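Local coordinates for beta-xylanase (PDB 6SGF), which binds xylan with low affinity through this CBM86 module, one domain of a larger xylanase that probably cleaves internal beta-1,4-xylosidic linkages, at residues F59-A62 with P67-L70; D105-M110 with V124-E129. All blocks are in the same frame, centred on the assembly; numbering follows the deposited sequence.

Interaction 1. Residues F59-A62 with P67-L70; sequences FQVA and PISL
Phe59 faces Leu70 with their CA atoms 8.0 Å apart, and the gap widens to 10.0 Å between the CA atoms of Val61 and Ile68. The two strands run in roughly opposite directions, and no hydrogen bond links them; the contact is made by side chains. With its CG anti to the carbonyl carbon (chi1 -61°), Phe59 presents one ring face to Leu70. CB of Leu70 stands over that face, 4.1 Å from the centroid of the Phe59 ring and only 13° off its normal, a CH-pi contact displaced toward the CE1 and CZ rim. The leucine then slides back past the ring toward its root, where Leu70 CD1 lies 3.9 Å from Phe59 CD1 and Leu70 CD2 an equal 3.9 Å from Phe59 CD2. This is the interior of a beta-sandwich: strand 54-62 belongs to one sheet, strand 68-73 to the other, and a short loop joins them. Were Phe59 reduced to an alanine, Leu70 would probably lose the ring face it lies on, and a gap would be likely to open beside Val126 and Val107, which also touch the phenylalanine. Farther along, Val61 and Ile68 meet tip to tip, CG1 of Val61 lying 4.0 Å from CD1 of Ile68.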
loop_
_atom_site.group_PDB
_atom_site.type_symbol
_atom_site.label_atom_id
_atom_site.label_comp_id
_atom_site.label_asym_id
_atom_site.label_seq_id
_atom_site.Cartn_x
_atom_site.Cartn_y
_atom_site.Cartn_z
ATOM N N PHE B 59 8.173 5.652 4.383
ATOM C CA PHE B 59 7.219 4.958 5.228
ATOM C C PHE B 59 5.900 5.710 5.157
ATOM O O PHE B 59 5.863 6.918 5.428
ATOM C CB PHE B 59 7.666 4.900 6.691
ATOM C CG PHE B 59 8.959 4.180 6.929
ATOM C CD1 PHE B 59 10.166 4.693 6.455
ATOM C CD2 PHE B 59 8.970 3.018 7.649
ATOM C CE1 PHE B 59 11.370 4.048 6.711
ATOM C CE2 PHE B 59 10.136 2.381 7.931
ATOM C CZ PHE B 59 11.359 2.894 7.451
ATOM N N GLN B 60 4.835 5.007 4.816
ATOM C CA GLN B 60 3.489 5.557 4.857
ATOM C C GLN B 60 2.768 5.038 6.093
ATOM O O GLN B 60 2.709 3.818 6.321
ATOM C CB GLN B 60 2.708 5.188 3.596
ATOM C CG GLN B 60 1.305 5.799 3.534
ATOM C CD GLN B 60 0.575 5.502 2.210
ATOM O OE1 GLN B 60 0.991 4.660 1.411
ATOM N NE2 GLN B 60 -0.510 6.191 1.996
ATOM N N VAL B 61 2.220 5.968 6.878
ATOM C CA VAL B 61 1.525 5.663 8.119
ATOM C C VAL B 61 0.123 6.268 8.110
ATOM O O VAL B 61 -0.216 7.137 7.297
ATOM C CB VAL B 61 2.312 6.137 9.354
ATOM C CG1 VAL B 61 3.675 5.476 9.409
ATOM C CG2 VAL B 61 2.435 7.622 9.369
ATOM N N ALA B 62 -0.695 5.795 9.051
ATOM C CA ALA B 62 -2.056 6.294 9.221
ATOM C C ALA B 62 -2.393 6.259 10.705
ATOM O O ALA B 62 -1.812 5.498 11.467
ATOM C CB ALA B 62 -3.053 5.472 8.385
ATOM N N PRO B 67 4.636 10.794 18.167
ATOM C CA PRO B 67 5.802 10.926 17.272
ATOM C C PRO B 67 6.526 9.595 17.129
ATOM O O PRO B 67 6.587 8.808 18.076
ATOM C CB PRO B 67 6.681 11.974 17.965
ATOM C CG PRO B 67 5.721 12.732 18.889
ATOM C CD PRO B 67 4.727 11.712 19.322
ATOM N N ILE B 68 7.056 9.328 15.930
ATOM C CA ILE B 68 7.667 8.030 15.661
ATOM C C ILE B 68 9.110 8.199 15.192
ATOM O O ILE B 68 9.502 9.220 14.630
ATOM C CB ILE B 68 6.880 7.172 14.624
ATOM C CG1 ILE B 68 6.729 7.886 13.267
ATOM C CG2 ILE B 68 5.558 6.790 15.171
ATOM C CD1 ILE B 68 6.023 7.060 12.242
ATOM N N SER B 69 9.881 7.133 15.399
ATOM C CA SER B 69 11.224 6.962 14.886
ATOM C C SER B 69 11.222 5.840 13.858
ATOM O O SER B 69 10.530 4.829 14.025
ATOM C CB SER B 69 12.178 6.659 16.045
ATOM O OG SER B 69 12.193 7.814 16.885
ATOM N N LEU B 70 11.953 6.047 12.772
ATOM C CA LEU B 70 11.973 5.137 11.648
ATOM C C LEU B 70 13.396 4.630 11.445
ATOM O O LEU B 70 14.364 5.396 11.568
ATOM C CB LEU B 70 11.451 5.819 10.397
ATOM C CG LEU B 70 10.045 6.405 10.544
ATOM C CD1 LEU B 70 9.728 7.268 9.307
ATOM C CD2 LEU B 70 8.986 5.389 10.754
#

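Interaction 2. Residues D105-M110 with V124-E129; sequences DAVGIM and VSVTFE. With CD (cadmium ion), chain S; XYP (beta-D-xylopyranose), chain H.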
loop_
_atom_site.group_PDB
_atom_site.type_symbol
_atom_site.label_atom_id
_atom_site.label_comp_id
_atom_site.label_asym_id
_atom_site.label_seq_id
_atom_site.Cartn_x
_atom_site.Cartn_y
_atom_site.Cartn_z
ATOM N N ASP B 105 17.913 -5.386 4.947
ATOM C CA ASP B 105 17.192 -6.612 5.243
ATOM C C ASP B 105 15.910 -6.367 6.027
ATOM O O ASP B 105 15.052 -7.259 6.081
ATOM C CB ASP B 105 18.077 -7.585 6.046
ATOM C CG ASP B 105 18.567 -6.995 7.382
ATOM O OD1 ASP B 105 18.913 -5.798 7.437
ATOM O OD2 ASP B 105 18.633 -7.737 8.382
ATOM N N ALA B 106 15.739 -5.185 6.609
ATOM C CA ALA B 106 14.600 -4.941 7.487
ATOM C C ALA B 106 14.390 -3.442 7.661
ATOM O O ALA B 106 15.271 -2.634 7.363
ATOM C CB ALA B 106 14.796 -5.596 8.858
ATOM N N VAL B 107 13.200 -3.093 8.173
ATOM C CA VAL B 107 12.852 -1.736 8.589
ATOM C C VAL B 107 12.164 -1.809 9.948
ATOM O O VAL B 107 11.765 -2.878 10.413
ATOM C CB VAL B 107 11.947 -1.028 7.562
ATOM C CG1 VAL B 107 12.691 -0.906 6.216
ATOM C CG2 VAL B 107 10.626 -1.743 7.422
ATOM N N GLY B 108 12.063 -0.658 10.615
ATOM C CA GLY B 108 11.460 -0.630 11.928
ATOM C C GLY B 108 10.811 0.705 12.254
ATOM O O GLY B 108 11.101 1.737 11.634
ATOM N N ILE B 109 9.919 0.652 13.243
ATOM C CA ILE B 109 9.270 1.816 13.827
ATOM C C ILE B 109 9.418 1.697 15.334
ATOM O O ILE B 109 9.225 0.606 15.884
ATOM C CB ILE B 109 7.782 1.924 13.452
ATOM C CG1 ILE B 109 7.631 2.113 11.942
ATOM C CG2 ILE B 109 7.140 3.063 14.293
ATOM C CD1 ILE B 109 6.128 2.159 11.488
ATOM N N MET B 110 9.789 2.801 15.985
ATOM C CA MET B 110 10.041 2.865 17.421
ATOM C C MET B 110 9.482 4.178 17.977
ATOM O O MET B 110 9.347 5.156 17.246
ATOM C CB MET B 110 11.558 2.775 17.681
ATOM C CG MET B 110 11.971 2.935 19.110
ATOM S SD MET B 110 13.788 2.854 19.276
ATOM C CE MET B 110 14.338 4.421 18.626
ATOM N N VAL B 124 1.171 1.536 6.791
ATOM C CA VAL B 124 0.479 1.260 5.535
ATOM C C VAL B 124 1.394 0.601 4.526
ATOM O O VAL B 124 1.038 -0.405 3.904
ATOM C CB VAL B 124 -0.097 2.583 4.966
ATOM C CG1 VAL B 124 -0.730 2.368 3.586
ATOM C CG2 VAL B 124 -1.041 3.224 5.982
ATOM N N SER B 125 2.577 1.165 4.314
ATOM C CA SER B 125 3.454 0.647 3.285
ATOM C C SER B 125 4.844 1.210 3.499
ATOM O O SER B 125 5.012 2.230 4.171
ATOM C CB SER B 125 2.957 1.024 1.898
ATOM O OG SER B 125 3.049 2.417 1.675
ATOM N N VAL B 126 5.818 0.551 2.885
ATOM C CA VAL B 126 7.192 1.034 2.808
ATOM C C VAL B 126 7.650 0.934 1.361
ATOM O O VAL B 126 7.467 -0.103 0.717
ATOM C CB VAL B 126 8.134 0.240 3.728
ATOM C CG1 VAL B 126 9.554 0.845 3.652
ATOM C CG2 VAL B 126 7.597 0.244 5.169
ATOM N N THR B 127 8.197 2.031 0.846
ATOM C CA THR B 127 8.605 2.150 -0.549
ATOM C C THR B 127 10.100 2.411 -0.645
ATOM O O THR B 127 10.611 3.302 0.029
ATOM C CB THR B 127 7.873 3.304 -1.240
ATOM O OG1 THR B 127 6.459 3.021 -1.328
ATOM C CG2 THR B 127 8.484 3.492 -2.634
ATOM N N PHE B 128 10.791 1.640 -1.481
ATOM C CA PHE B 128 12.207 1.832 -1.777
ATOM C C PHE B 128 12.340 2.394 -3.177
ATOM O O PHE B 128 11.950 1.733 -4.146
ATOM C CB PHE B 128 12.945 0.512 -1.665
ATOM C CG PHE B 128 12.913 -0.046 -0.278
ATOM C CD1 PHE B 128 11.801 -0.718 0.179
ATOM C CD2 PHE B 128 13.976 0.151 0.569
ATOM C CE1 PHE B 128 11.758 -1.206 1.463
ATOM C CE2 PHE B 128 13.947 -0.352 1.865
ATOM C CZ PHE B 128 12.823 -1.012 2.311
ATOM N N GLU B 129 12.833 3.624 -3.283
ATOM C CA GLU B 129 13.108 4.213 -4.582
ATOM C C GLU B 129 14.595 4.095 -4.891
ATOM O O GLU B 129 15.435 4.585 -4.124
ATOM C CB GLU B 129 12.668 5.663 -4.693
ATOM C CG GLU B 129 12.925 6.120 -6.135
ATOM C CD GLU B 129 12.110 7.290 -6.526
ATOM O OE1 GLU B 129 11.306 7.715 -5.671
ATOM O OE2 GLU B 129 12.272 7.790 -7.674
HETATM CD CD CD S . 10.834 9.780 -6.893
HETATM C C1 XYP H . 17.037 0.443 21.933
HETATM C C2 XYP H . 16.700 0.900 20.512
HETATM C C3 XYP H . 17.524 2.090 20.161
HETATM C C4 XYP H . 17.492 3.154 21.235
HETATM C C5 XYP H . 17.836 2.620 22.633
HETATM O O2 XYP H . 16.864 -0.214 19.631
HETATM O O3 XYP H . 16.997 2.641 18.920
HETATM O O4 XYP H . 18.442 4.157 20.842
HETATM O O5 XYP H . 16.874 1.554 22.916
#
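Val107 and Val126 mark the closest backbone approach, their CA atoms 8.6 Å apart, between strands that lie in opposite sheets and share no hydrogen bond. Val107 does the touching for its strand with both methyls. Its chi1 of -62° sets CG1 anti to the carbonyl carbon and sends it to the edge of the Phe128 ring, near the ring plane, where Val107 CG1 lies 3.9 Å from Phe128 CZ. The other branch turns to Val126, a looser contact of 4.3 Å between Val107 CG2 and Val126 CG2. Just before Val126, Val124 and Ser125 both face Gln60 of the adjacent strand in a classic beta bulge. Side chains at the segment ends meet bound groups instead. Met110 belongs to the glycan pocket: its chain, extended to SD and bent at chi3 (74°), brings CE to 3.2 Å from O3 of a bound xylopyranose. Xylopyranose of the glycan is also hydrogen-bonded to Asp78, Lys71 and Gln40. Glu129 binds a cadmium ion with both carboxylate oxygens, OE2 lying 2.6 Å from the metal. Chemically the strands thus divide: the contact round Val107 is apolar and buried, while sugar and metal are met by Met110 and Glu129, which do not join it.

Overall arrangement
Interaction 1 closes before interaction 2 opens along the chain, yet their centres lie only 9 Å apart, because their strands are neighbours in both sheets. Strands 54-62 and 119-130 pair in one sheet, where Gln60 O lies 2.8 Å from Val124 N, probably hydrogen-bonded. In the other sheet strands 68-73 and 103-110 are paired, with Ser69 N at 2.8 Å from Met110 O, again a probable hydrogen bond. Inside the sandwich, Leu70 CD2 packs on Ile109 CG1 at 3.7 Å, so the two contacts adjoin in one apolar interior. That interior backs the sheet whose strands carry the pocket residues Gln40, Lys71 and Met110.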